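PDB 4MZD: nisin leader peptide-processing serine protease NisP from Lactococcus lactis subsp. lactis, which removes the leader peptide from the nisin precursor through its subtilisin-like serine protease domain, and cleaves itself near the C-terminus. Local coordinates for residues G289-Y294 and Y309-T314; S298-I303 and Y350-A355; Y294-D299 and E388-R393; A244-D249 and V285-G290; K76-N81 and L395-L400. All coordinates share one frame; numbering follows the deposited sequence. Where two conformers were deposited one is given.

Overall arrangement
Interactions 1 to 4 lie in the subtilisin-like protease domain. Interactions 1 and 4 are buried and share strand 286-291. They pair it with strands 308-311 and 241-245 in the same sheet, mainly through backbone hydrogen bonds. Interaction 2 is also buried. It ties the loop leaving strand 286-291 to the loop of the predicted catalytic serine through one side-chain bond and aromatic packing. Interaction 3 uses the same outgoing loop but lies at the surface, where a water joins it to a beta hairpin. Interaction 5 is buried but far from the active site. It joins helix 73-79 to the start of helix 397-402 with apolar contacts, one backbone bond and waters.

Interaction 1 (G289-Y294 and Y309-T314); sequences GGIDGY and YAPAGT
Ile291 places CG1 between its backbone N and carbonyl carbon (chi1 52°), and this brings CG1 over the peptide of Ala310, 3.5 Å from Ala310 C. In Tyr309, CG lies beside its own N (chi1 -64°), which sets the ring against the Gly289-Gly290 peptide. The two residues belong to parallel neighbours in the central sheet of the subtilisin-like fold, strands 286-291 and 308-311. The backbone ladder starts with Ala310 N donating to Gly289 O at 3.0 Å. Ile291 N then donates to Ala310 O, also at 3.0 Å. At the end of the pairing Ile291 O takes two donors. Ala312 N comes in the carbonyl plane at 2.8 Å, and Gly313 N is longer, at 3.3 Å. The chain after Pro311 is thus held as it turns out of the strand. On the side chains, CD1 of Tyr309 comes within 3.4 Å of Gly289 C, and Gly290 N lies at the ring edge. Tyr309 OH is bonded to Gly304 N outside the pair, and Thr314 OG1 to Ala316 N. Helix 73-79 packs on Pro311 and Ile291. Ala312 lies near, but does not touch, the predicted catalytic Ser353. Asp292 forms an Asx turn, with OD1 accepting from Tyr294 N. Its other oxygen, OD2, accepts from a water at 2.9 Å, and the same water is bonded to Thr314 OG1.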
# COMPACT_ATOMS: atom_id res chain seq x y z
N GLY A 289 -2.09 6.68 -5.16
CA GLY A 289 -0.91 7.52 -5.17
C GLY A 289 -0.88 8.44 -3.97
O GLY A 289 -1.77 8.39 -3.10
N GLY A 290 0.14 9.29 -3.92
CA GLY A 290 0.40 10.08 -2.74
C GLY A 290 0.24 11.57 -2.93
O GLY A 290 0.59 12.11 -3.99
N ILE A 291 -0.30 12.23 -1.91
CA ILE A 291 -0.27 13.68 -1.82
C ILE A 291 0.51 14.12 -0.58
O ILE A 291 0.69 13.36 0.38
CB ILE A 291 -1.70 14.31 -1.80
CG1 ILE A 291 -2.58 13.67 -0.73
CG2 ILE A 291 -2.33 14.24 -3.18
CD1 ILE A 291 -3.84 14.44 -0.44
N ASP A 292 0.97 15.37 -0.62
CA ASP A 292 1.58 15.98 0.54
C ASP A 292 0.54 16.78 1.33
O ASP A 292 -0.65 16.76 1.01
CB ASP A 292 2.81 16.81 0.16
CG ASP A 292 2.50 17.99 -0.74
OD1 ASP A 292 1.33 18.46 -0.76
OD2 ASP A 292 3.44 18.47 -1.41
N GLY A 293 1.00 17.45 2.37
CA GLY A 293 0.10 18.17 3.26
C GLY A 293 -0.60 19.35 2.61
O GLY A 293 -1.55 19.89 3.19
N TYR A 294 -0.13 19.76 1.44
CA TYR A 294 -0.76 20.85 0.68
C TYR A 294 -1.85 20.33 -0.26
O TYR A 294 -2.54 21.12 -0.90
CB TYR A 294 0.29 21.58 -0.15
CG TYR A 294 1.28 22.38 0.67
CD1 TYR A 294 1.02 23.69 1.02
CD2 TYR A 294 2.48 21.82 1.08
CE1 TYR A 294 1.92 24.42 1.77
CE2 TYR A 294 3.39 22.54 1.83
CZ TYR A 294 3.11 23.84 2.17
OH TYR A 294 4.01 24.56 2.91
N TYR A 309 -5.78 9.38 -4.49
CA TYR A 309 -4.59 9.84 -3.78
C TYR A 309 -4.89 10.05 -2.30
O TYR A 309 -6.00 10.44 -1.93
CB TYR A 309 -4.07 11.13 -4.41
CG TYR A 309 -3.60 10.93 -5.84
CD1 TYR A 309 -2.27 10.70 -6.13
CD2 TYR A 309 -4.52 10.92 -6.89
CE1 TYR A 309 -1.85 10.49 -7.43
CE2 TYR A 309 -4.11 10.71 -8.19
CZ TYR A 309 -2.77 10.49 -8.45
OH TYR A 309 -2.34 10.27 -9.74
N ALA A 310 -3.90 9.78 -1.46
CA ALA A 310 -4.05 10.03 -0.03
C ALA A 310 -2.69 10.45 0.53
O ALA A 310 -1.66 10.29 -0.14
CB ALA A 310 -4.60 8.80 0.68
N PRO A 311 -2.67 11.00 1.75
CA PRO A 311 -1.39 11.55 2.24
C PRO A 311 -0.26 10.53 2.36
O PRO A 311 -0.39 9.52 3.06
CB PRO A 311 -1.77 12.14 3.60
CG PRO A 311 -3.20 12.55 3.41
CD PRO A 311 -3.80 11.43 2.59
N ALA A 312 0.85 10.86 1.70
CA ALA A 312 2.07 10.05 1.65
C ALA A 312 3.30 10.86 2.07
O ALA A 312 4.36 10.28 2.29
CB ALA A 312 2.29 9.50 0.26
N GLY A 313 3.16 12.18 2.14
CA GLY A 313 4.27 13.05 2.50
C GLY A 313 5.03 13.60 1.30
O GLY A 313 4.53 13.60 0.17
N THR A 314 6.23 14.10 1.57
CA THR A 314 7.05 14.71 0.54
C THR A 314 8.52 14.58 0.88
O THR A 314 8.92 14.62 2.05
CB THR A 314 6.70 16.20 0.36
OG1 THR A 314 7.54 16.75 -0.66
CG2 THR A 314 6.93 16.99 1.63
O HOH W 1 5.67 17.06 -2.58

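Interaction 2 (S298-I303 and Y350-A355); sequences SDFSNI and YGNSFA
Ser301 OG is gripped by Asn352 ND2, by its neighbour Asn302 and by Gly290. It accepts from Asn352 ND2 at 2.9 Å. It donates to Asn302 O at 2.7 Å, in the carbonyl plane and on a lone pair. The N-H of Gly290, on strand 286-291, adds a third bond. The hydroxyl is carried there because OG points opposite the backbone N of Ser301 and lies beside its carbonyl carbon (chi1 -176°). The amide of Asn352 offers an N-H in its own plane, and the bond is fairly straight at 157°. Asn352 ND2 also donates to Leu246 O, and two bonds therefore fix the rotation of the amide. Asn352 comes just before Ser353 in the GNSFA sequence, the serine motif of subtilases. Ser353, the predicted charge-relay serine, does not touch 298-303. Its OG is bonded to Arg488 O, at the last modelled residue, consistent with C-terminal autocleavage. Beside the polar pair, Phe300 packs against the start of the serine loop. Its CE1 reaches Gly351 CA at 3.6 Å, and Asn352 OD1 sits at the ring edge. Phe300 CE2 meets Tyr350 CD1 at 3.7 Å, with the two rings set obliquely at 46°. The contact is consistent with a fixed place for the residue before the serine: bonds hold the buried Asn352 amide, and an apolar ring lies against the Tyr350 ring and the Gly351 backbone.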
# COMPACT_ATOMS: atom_id res chain seq x y z
N SER A 298 2.53 14.15 -4.25
CA SER A 298 3.86 14.09 -3.66
C SER A 298 4.94 14.13 -4.72
O SER A 298 4.79 13.50 -5.78
CB SER A 298 4.02 12.80 -2.85
OG SER A 298 3.00 12.66 -1.88
N ASP A 299 6.04 14.82 -4.44
CA ASP A 299 7.13 14.88 -5.40
C ASP A 299 7.55 13.51 -5.91
O ASP A 299 7.84 13.34 -7.10
CB ASP A 299 8.34 15.64 -4.84
CG ASP A 299 9.00 14.94 -3.66
OD1 ASP A 299 8.27 14.47 -2.76
OD2 ASP A 299 10.25 14.87 -3.63
N PHE A 300 7.58 12.52 -5.02
CA PHE A 300 8.02 11.18 -5.39
C PHE A 300 6.94 10.31 -6.05
O PHE A 300 7.26 9.26 -6.61
CB PHE A 300 8.55 10.42 -4.17
CG PHE A 300 7.59 10.39 -3.01
CD1 PHE A 300 6.47 9.58 -3.03
CD2 PHE A 300 7.81 11.20 -1.90
CE1 PHE A 300 5.58 9.58 -1.97
CE2 PHE A 300 6.92 11.20 -0.84
CZ PHE A 300 5.81 10.40 -0.88
N SER A 301 5.67 10.70 -5.97
CA SER A 301 4.61 9.78 -6.37
C SER A 301 4.49 9.62 -7.87
O SER A 301 4.54 10.60 -8.63
CB SER A 301 3.26 10.23 -5.81
OG SER A 301 2.25 9.28 -6.14
N ASN A 302 4.30 8.39 -8.32
CA ASN A 302 3.84 8.18 -9.67
C ASN A 302 2.45 8.79 -9.81
O ASN A 302 1.74 9.04 -8.83
CB ASN A 302 3.78 6.69 -9.99
CG ASN A 302 5.15 6.06 -10.19
OD1 ASN A 302 6.19 6.71 -10.04
ND2 ASN A 302 5.15 4.79 -10.55
N ILE A 303 2.06 9.03 -11.06
CA ILE A 303 0.80 9.68 -11.37
C ILE A 303 -0.02 8.76 -12.26
O ILE A 303 0.48 8.28 -13.28
CB ILE A 303 1.02 11.03 -12.09
CG1 ILE A 303 1.97 11.94 -11.29
CG2 ILE A 303 -0.31 11.72 -12.36
CD1 ILE A 303 3.42 11.83 -11.72
N TYR A 350 7.68 8.04 4.77
CA TYR A 350 7.01 8.64 3.62
C TYR A 350 6.87 7.58 2.54
O TYR A 350 7.60 6.59 2.54
CB TYR A 350 7.79 9.84 3.07
CG TYR A 350 9.12 9.44 2.46
CD1 TYR A 350 9.21 9.09 1.12
CD2 TYR A 350 10.27 9.39 3.23
CE1 TYR A 350 10.41 8.70 0.56
CE2 TYR A 350 11.48 9.00 2.68
CZ TYR A 350 11.53 8.66 1.34
OH TYR A 350 12.73 8.28 0.78
N GLY A 351 5.93 7.79 1.62
CA GLY A 351 5.80 6.93 0.47
C GLY A 351 4.38 6.48 0.24
O GLY A 351 3.54 6.48 1.16
N ASN A 352 4.08 6.07 -0.99
CA ASN A 352 2.73 5.66 -1.32
C ASN A 352 2.26 4.43 -0.55
O ASN A 352 1.06 4.17 -0.45
CB ASN A 352 2.59 5.45 -2.82
CG ASN A 352 2.66 6.75 -3.59
OD1 ASN A 352 2.58 7.83 -2.99
ND2 ASN A 352 2.79 6.66 -4.90
N SER A 353 3.21 3.67 -0.00
CA SER A 353 2.85 2.58 0.90
C SER A 353 2.04 3.02 2.11
O SER A 353 1.45 2.17 2.76
CB SER A 353 4.09 1.85 1.39
OG SER A 353 4.94 2.74 2.07
N PHE A 354 2.06 4.31 2.43
CA PHE A 354 1.35 4.83 3.60
C PHE A 354 0.08 5.57 3.24
O PHE A 354 -0.74 5.86 4.13
CB PHE A 354 2.31 5.64 4.46
CG PHE A 354 3.54 4.88 4.80
CD1 PHE A 354 3.45 3.74 5.60
CD2 PHE A 354 4.76 5.21 4.25
CE1 PHE A 354 4.56 2.98 5.86
CE2 PHE A 354 5.89 4.45 4.52
CZ PHE A 354 5.79 3.33 5.34
N ALA A 355 -0.10 5.87 1.95
CA ALA A 355 -1.37 6.35 1.42
C ALA A 355 -2.33 5.18 1.21
O ALA A 355 -3.51 5.25 1.55
CB ALA A 355 -1.14 7.08 0.11

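Interaction 3 (Y294-D299 and E388-R393); sequences YGNISD and EVNGNR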
# COMPACT_ATOMS: atom_id res chain seq x y z
N TYR A 294 -0.13 19.76 1.44
CA TYR A 294 -0.76 20.85 0.68
C TYR A 294 -1.85 20.33 -0.26
O TYR A 294 -2.54 21.12 -0.90
CB TYR A 294 0.29 21.58 -0.15
CG TYR A 294 1.28 22.38 0.67
CD1 TYR A 294 1.02 23.69 1.02
CD2 TYR A 294 2.48 21.82 1.08
CE1 TYR A 294 1.92 24.42 1.77
CE2 TYR A 294 3.39 22.54 1.83
CZ TYR A 294 3.11 23.84 2.17
OH TYR A 294 4.01 24.56 2.91
N GLY A 295 -1.99 19.01 -0.36
CA GLY A 295 -2.95 18.41 -1.26
C GLY A 295 -2.43 18.26 -2.69
O GLY A 295 -3.19 17.93 -3.60
N ASN A 296 -1.14 18.52 -2.88
CA ASN A 296 -0.50 18.31 -4.17
C ASN A 296 0.07 16.91 -4.26
O ASN A 296 0.48 16.34 -3.25
CB ASN A 296 0.62 19.32 -4.38
CG ASN A 296 0.13 20.74 -4.39
OD1 ASN A 296 -0.94 21.04 -4.91
ND2 ASN A 296 0.91 21.63 -3.80
N ILE A 297 0.12 16.36 -5.46
CA ILE A 297 0.76 15.06 -5.63
C ILE A 297 2.18 15.13 -5.08
O ILE A 297 2.93 16.07 -5.37
CB ILE A 297 0.73 14.58 -7.10
CG1 ILE A 297 -0.71 14.34 -7.54
CG2 ILE A 297 1.56 13.32 -7.25
CD1 ILE A 297 -0.86 13.81 -8.96
N SER A 298 2.53 14.15 -4.25
CA SER A 298 3.86 14.09 -3.66
C SER A 298 4.94 14.13 -4.72
O SER A 298 4.79 13.50 -5.78
CB SER A 298 4.02 12.80 -2.85
OG SER A 298 3.00 12.66 -1.88
N ASP A 299 6.04 14.82 -4.44
CA ASP A 299 7.13 14.88 -5.40
C ASP A 299 7.55 13.51 -5.91
O ASP A 299 7.84 13.34 -7.10
CB ASP A 299 8.34 15.64 -4.84
CG ASP A 299 9.00 14.94 -3.66
OD1 ASP A 299 8.27 14.47 -2.76
OD2 ASP A 299 10.25 14.87 -3.63
N GLU A 388 -12.36 16.08 -5.50
CA GLU A 388 -11.19 16.44 -6.29
C GLU A 388 -10.45 17.62 -5.68
O GLU A 388 -11.05 18.62 -5.28
CB GLU A 388 -11.61 16.75 -7.72
CG GLU A 388 -10.49 17.31 -8.56
CD GLU A 388 -10.96 17.72 -9.94
OE1 GLU A 388 -11.42 16.85 -10.69
OE2 GLU A 388 -10.86 18.93 -10.26
N VAL A 389 -9.13 17.48 -5.61
CA VAL A 389 -8.24 18.58 -5.27
C VAL A 389 -7.22 18.71 -6.40
O VAL A 389 -6.41 17.82 -6.62
CB VAL A 389 -7.48 18.30 -3.96
CG1 VAL A 389 -6.47 19.40 -3.68
CG2 VAL A 389 -8.47 18.16 -2.81
N ASN A 390 -7.30 19.82 -7.14
CA ASN A 390 -6.38 20.05 -8.25
C ASN A 390 -6.51 19.01 -9.36
O ASN A 390 -5.52 18.64 -9.99
CB ASN A 390 -4.93 20.08 -7.75
CG ASN A 390 -4.72 21.09 -6.64
OD1 ASN A 390 -4.25 20.74 -5.55
ND2 ASN A 390 -5.06 22.34 -6.90
N GLY A 391 -7.73 18.55 -9.60
CA GLY A 391 -7.96 17.57 -10.65
C GLY A 391 -7.72 16.13 -10.23
O GLY A 391 -7.93 15.22 -11.04
N ASN A 392 -7.30 15.91 -8.99
CA ASN A 392 -7.02 14.57 -8.50
C ASN A 392 -7.98 14.15 -7.42
O ASN A 392 -8.22 14.91 -6.47
CB ASN A 392 -5.59 14.48 -7.97
CG ASN A 392 -4.57 14.89 -9.00
OD1 ASN A 392 -4.56 14.37 -10.11
ND2 ASN A 392 -3.72 15.84 -8.64
N ARG A 393 -8.54 12.96 -7.57
CA ARG A 393 -9.41 12.40 -6.55
C ARG A 393 -8.60 12.10 -5.31
O ARG A 393 -7.56 11.44 -5.37
CB ARG A 393 -10.09 11.13 -7.05
CG ARG A 393 -11.26 11.36 -7.98
CD ARG A 393 -11.93 10.04 -8.27
NE ARG A 393 -10.98 9.07 -8.81
CZ ARG A 393 -11.05 8.55 -10.03
NH1 ARG A 393 -12.05 8.89 -10.83
NH2 ARG A 393 -10.14 7.68 -10.43
O HOH W 2 -3.65 17.23 -6.28
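A short beta hairpin, 388-393, with a two-residue turn, meets the loop between strands 286-291 and 308-311. Val389 and Asn392 face Gly295 and Ile297 of that loop. The hairpin closes with a type I' turn from Val389 to Asn392. Asn390 and Gly391 sit at its corner, and Val389 N donates to Asn392 O at 2.9 Å. One water makes the main polar link between hairpin and loop. It donates to Gly295 O at 2.8 Å and to Val389 O at the same distance. It accepts from Asn392 ND2 at 2.7 Å. The torsion of Asn392 keeps CG beside its backbone N (chi1 -56°), and from there the amide reaches both the water and Ile297. The Ile297 side chain crosses Asn392 at about a right angle. Both CG1 and CD1 of Ile297 come to 3.5 Å from Asn392 ND2. Val389 CG1 lies 3.6 Å from Gly295 O. Around the contact, Tyr309 packs on both Ile297 and Asn392, and Tyr77 touches Gly295 and Val389. The site lies at the protein surface, away from the predicted catalytic residues. The single water satisfies two backbone carbonyls and an amide N-H together. Hairpin and loop are thus joined by a shared water and a few contacts of aliphatic carbons with polar atoms, not by strand pairing.

Interaction 4 (A244-D249 and V285-G290); sequences AALGND and VIAVGG
Ala244 and Leu246 pair with Ile286 and Val288 through three backbone hydrogen bonds. Strands 241-245 and 286-291 run parallel here in the sheet of the subtilisin-like domain. Ala244 N donates to Ile286 O at 2.9 Å. Ala244 O accepts from Val288 N at 2.9 Å. Val288 O in turn takes Leu246 N, again at 2.9 Å. Both the N-H and the carbonyl of Ala244 are thus used between the two strands, and so is the N-H of Leu246. Just after the strand, Gly247 N is bonded to Asp277 OD2. The side chains add small apolar contacts. Ala244 CB touches Val285 CG1 at 3.8 Å, and Leu246 CD2 lies 4.1 Å from Ala287 CB. Leu246 CD1 rests 3.9 Å from Gly289 CA, where the strand has no side chain. Each strand has a further neighbour: Ala245 bonds through its backbone to Ile203 of strand 200-210, and Ala287 and Gly289 bond to Ile308 of strand 308-311. Ala245 and Val288 share one face of the sheet. Helix 356-370 covers this face, with Thr356 on both residues and Val359 on Val288.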
# COMPACT_ATOMS: atom_id res chain seq x y z
N ALA A 244 -3.68 -1.15 -4.03
CA ALA A 244 -2.25 -1.27 -4.27
C ALA A 244 -1.59 0.08 -4.48
O ALA A 244 -2.15 0.97 -5.13
CB ALA A 244 -1.99 -2.17 -5.47
N ALA A 245 -0.37 0.21 -3.97
CA ALA A 245 0.38 1.46 -4.09
C ALA A 245 0.98 1.69 -5.47
O ALA A 245 1.70 0.83 -5.98
CB ALA A 245 1.51 1.46 -3.10
N LEU A 246 0.75 2.87 -6.04
CA LEU A 246 1.56 3.32 -7.16
C LEU A 246 3.00 3.49 -6.71
O LEU A 246 3.27 3.74 -5.55
CB LEU A 246 1.04 4.66 -7.69
CG LEU A 246 -0.29 4.64 -8.44
CD1 LEU A 246 -0.73 6.06 -8.74
CD2 LEU A 246 -0.19 3.83 -9.73
N GLY A 247 3.94 3.39 -7.65
CA GLY A 247 5.34 3.54 -7.33
C GLY A 247 5.71 4.94 -6.86
O GLY A 247 4.94 5.89 -7.04
N ASN A 248 6.89 5.05 -6.26
CA ASN A 248 7.42 6.32 -5.76
C ASN A 248 8.54 6.84 -6.65
O ASN A 248 9.56 7.33 -6.16
CB ASN A 248 7.97 6.16 -4.34
CG ASN A 248 6.93 5.72 -3.34
OD1 ASN A 248 5.82 6.25 -3.28
ND2 ASN A 248 7.30 4.76 -2.50
N ASP A 249 8.36 6.76 -7.97
CA ASP A 249 9.42 7.09 -8.92
C ASP A 249 9.11 8.31 -9.78
O ASP A 249 9.78 8.56 -10.78
CB ASP A 249 9.77 5.87 -9.77
CG ASP A 249 10.31 4.74 -8.93
OD1 ASP A 249 11.36 4.93 -8.29
OD2 ASP A 249 9.67 3.67 -8.86
N VAL A 285 -8.29 -3.41 -9.56
CA VAL A 285 -7.51 -2.96 -8.41
C VAL A 285 -7.72 -1.46 -8.20
O VAL A 285 -7.85 -0.70 -9.16
CB VAL A 285 -6.01 -3.29 -8.63
CG1 VAL A 285 -5.12 -2.66 -7.56
CG2 VAL A 285 -5.81 -4.80 -8.68
N ILE A 286 -7.74 -1.04 -6.94
CA ILE A 286 -7.73 0.38 -6.61
C ILE A 286 -6.28 0.83 -6.47
O ILE A 286 -5.58 0.42 -5.54
CB ILE A 286 -8.52 0.65 -5.32
CG1 ILE A 286 -9.98 0.25 -5.53
CG2 ILE A 286 -8.39 2.11 -4.90
CD1 ILE A 286 -10.83 0.33 -4.32
N ALA A 287 -5.83 1.65 -7.42
CA ALA A 287 -4.47 2.19 -7.40
C ALA A 287 -4.43 3.45 -6.56
O ALA A 287 -5.29 4.33 -6.71
CB ALA A 287 -4.00 2.50 -8.82
N VAL A 288 -3.44 3.54 -5.68
CA VAL A 288 -3.35 4.66 -4.75
C VAL A 288 -2.02 5.38 -4.89
O VAL A 288 -0.95 4.78 -4.76
CB VAL A 288 -3.52 4.20 -3.28
CG1 VAL A 288 -3.51 5.41 -2.37
CG2 VAL A 288 -4.80 3.37 -3.12
N GLY A 289 -2.09 6.68 -5.16
CA GLY A 289 -0.91 7.52 -5.17
C GLY A 289 -0.88 8.44 -3.97
O GLY A 289 -1.77 8.39 -3.10
N GLY A 290 0.14 9.29 -3.92
CA GLY A 290 0.40 10.08 -2.74
C GLY A 290 0.24 11.57 -2.93
O GLY A 290 0.59 12.11 -3.99

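Interaction 5 (K76-N81 and L395-L400); sequences KYVTNN and LNIVDL
Leu395 starts the contact, with CD2 lying 4.1 Å from Val78 CG1. The Leu395 carbonyl accepts from a water at 2.8 Å, and this water also donates to Tyr77 O. Next comes Asn396, the N-cap of helix 397-402. Its CG points opposite the backbone N (chi1 -175°), and this lets OD1 turn back over the first turn. There OD1 accepts from Asp399 N at 2.9 Å, the capping bond. Ile397 N makes the direct link between the two segments. It donates to Val78 O at 2.9 Å, and the bond is nearly straight at 167°. The Ile397 side chain lies alongside the same carbonyl, and its CD1 reaches Val78 CG2 at 4.1 Å. Val398 N donates to a second water at 2.9 Å. That water donates to Val78 O, so the carbonyl of Val78 has two donors. Val398 CG2 comes 3.9 Å from Thr79 O. Leu400 N bonds back to Asn396 O and brings the helix into its regular pattern. Around the contact, helix 356-370 covers Leu395 and Ile397, and Pro311 packs on Val78. The site is far from the predicted catalytic residues. The first N-H groups of helix 397-402 are thus answered by Val78 O, a water and the Asn396 side chain. A carbonyl near the C-terminal end of helix 73-79 accepts from the first N-H of another helix, which may suit both helix dipoles.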
# COMPACT_ATOMS: atom_id res chain seq x y z
N LYS A 76 -5.41 13.67 10.09
CA LYS A 76 -6.36 14.77 10.18
C LYS A 76 -6.90 15.11 8.79
O LYS A 76 -8.08 15.43 8.63
CB LYS A 76 -5.70 16.01 10.79
CG LYS A 76 -5.30 15.87 12.25
CD LYS A 76 -4.68 17.16 12.73
CE LYS A 76 -4.13 17.05 14.14
NZ LYS A 76 -3.64 18.38 14.58
N TYR A 77 -6.03 15.05 7.79
CA TYR A 77 -6.40 15.42 6.44
C TYR A 77 -7.56 14.56 5.90
O TYR A 77 -8.50 15.07 5.30
CB TYR A 77 -5.18 15.32 5.52
CG TYR A 77 -5.41 15.88 4.14
CD1 TYR A 77 -5.06 17.19 3.84
CD2 TYR A 77 -5.96 15.11 3.13
CE1 TYR A 77 -5.26 17.71 2.58
CE2 TYR A 77 -6.16 15.61 1.87
CZ TYR A 77 -5.81 16.92 1.60
OH TYR A 77 -6.02 17.42 0.33
N VAL A 78 -7.49 13.25 6.11
CA VAL A 78 -8.50 12.36 5.53
C VAL A 78 -9.72 12.11 6.41
O VAL A 78 -10.74 11.59 5.92
CB VAL A 78 -7.90 11.00 5.08
CG1 VAL A 78 -6.85 11.22 4.00
CG2 VAL A 78 -7.31 10.24 6.26
N THR A 79 -9.64 12.49 7.69
CA THR A 79 -10.72 12.27 8.65
C THR A 79 -11.48 13.55 9.01
O THR A 79 -12.37 13.50 9.86
CB THR A 79 -10.20 11.69 9.99
OG1 THR A 79 -9.32 12.64 10.60
CG2 THR A 79 -9.49 10.34 9.79
N ASN A 80 -11.14 14.66 8.38
CA ASN A 80 -11.65 15.97 8.79
C ASN A 80 -11.34 16.22 10.26
O ASN A 80 -12.23 16.45 11.07
CB ASN A 80 -13.14 16.10 8.53
CG ASN A 80 -13.46 16.26 7.07
OD1 ASN A 80 -12.56 16.38 6.23
ND2 ASN A 80 -14.75 16.27 6.74
N ASN A 81 -10.05 16.15 10.57
CA ASN A 81 -9.57 16.36 11.94
C ASN A 81 -10.38 15.56 12.96
O ASN A 81 -10.84 16.09 13.98
CB ASN A 81 -9.50 17.84 12.30
CG ASN A 81 -8.54 18.10 13.45
OD1 ASN A 81 -7.97 17.16 14.01
ND2 ASN A 81 -8.33 19.37 13.78
N LEU A 395 -8.82 10.84 -1.05
CA LEU A 395 -9.59 10.17 -0.02
C LEU A 395 -10.16 11.16 0.98
O LEU A 395 -9.44 12.01 1.51
CB LEU A 395 -8.70 9.17 0.73
CG LEU A 395 -9.40 8.41 1.86
CD1 LEU A 395 -10.44 7.45 1.31
CD2 LEU A 395 -8.37 7.66 2.69
N ASN A 396 -11.46 11.05 1.23
CA ASN A 396 -12.11 11.82 2.28
C ASN A 396 -13.08 10.87 2.96
O ASN A 396 -14.10 10.49 2.38
CB ASN A 396 -12.83 13.04 1.73
CG ASN A 396 -13.42 13.90 2.82
OD1 ASN A 396 -14.34 13.49 3.52
ND2 ASN A 396 -12.89 15.11 2.98
N ILE A 397 -12.75 10.46 4.17
CA ILE A 397 -13.49 9.38 4.81
C ILE A 397 -14.89 9.81 5.23
O ILE A 397 -15.82 9.01 5.18
CB ILE A 397 -12.69 8.77 5.98
CG1 ILE A 397 -11.33 8.29 5.47
CG2 ILE A 397 -13.47 7.63 6.62
CD1 ILE A 397 -10.45 7.67 6.52
N VAL A 398 -15.04 11.07 5.63
CA VAL A 398 -16.38 11.57 5.93
C VAL A 398 -17.28 11.47 4.70
O VAL A 398 -18.42 10.99 4.80
CB VAL A 398 -16.33 13.00 6.50
CG1 VAL A 398 -17.74 13.57 6.60
CG2 VAL A 398 -15.65 13.00 7.86
N ASP A 399 -16.78 11.90 3.55
CA ASP A 399 -17.57 11.82 2.32
C ASP A 399 -17.90 10.37 1.99
O ASP A 399 -19.02 10.05 1.56
CB ASP A 399 -16.83 12.43 1.13
CG ASP A 399 -16.77 13.94 1.19
OD1 ASP A 399 -17.49 14.56 2.00
OD2 ASP A 399 -16.01 14.52 0.38
N LEU A 400 -16.93 9.49 2.19
CA LEU A 400 -17.11 8.09 1.86
C LEU A 400 -18.17 7.45 2.76
O LEU A 400 -19.07 6.76 2.27
CB LEU A 400 -15.78 7.36 1.99
CG LEU A 400 -15.73 5.94 1.44
CD1 LEU A 400 -16.11 5.94 -0.03
CD2 LEU A 400 -14.35 5.37 1.65
O HOH W 3 -9.74 14.66 2.41
O HOH W 4 -13.13 13.21 6.07
O HOH W 5 -16.00 16.22 4.13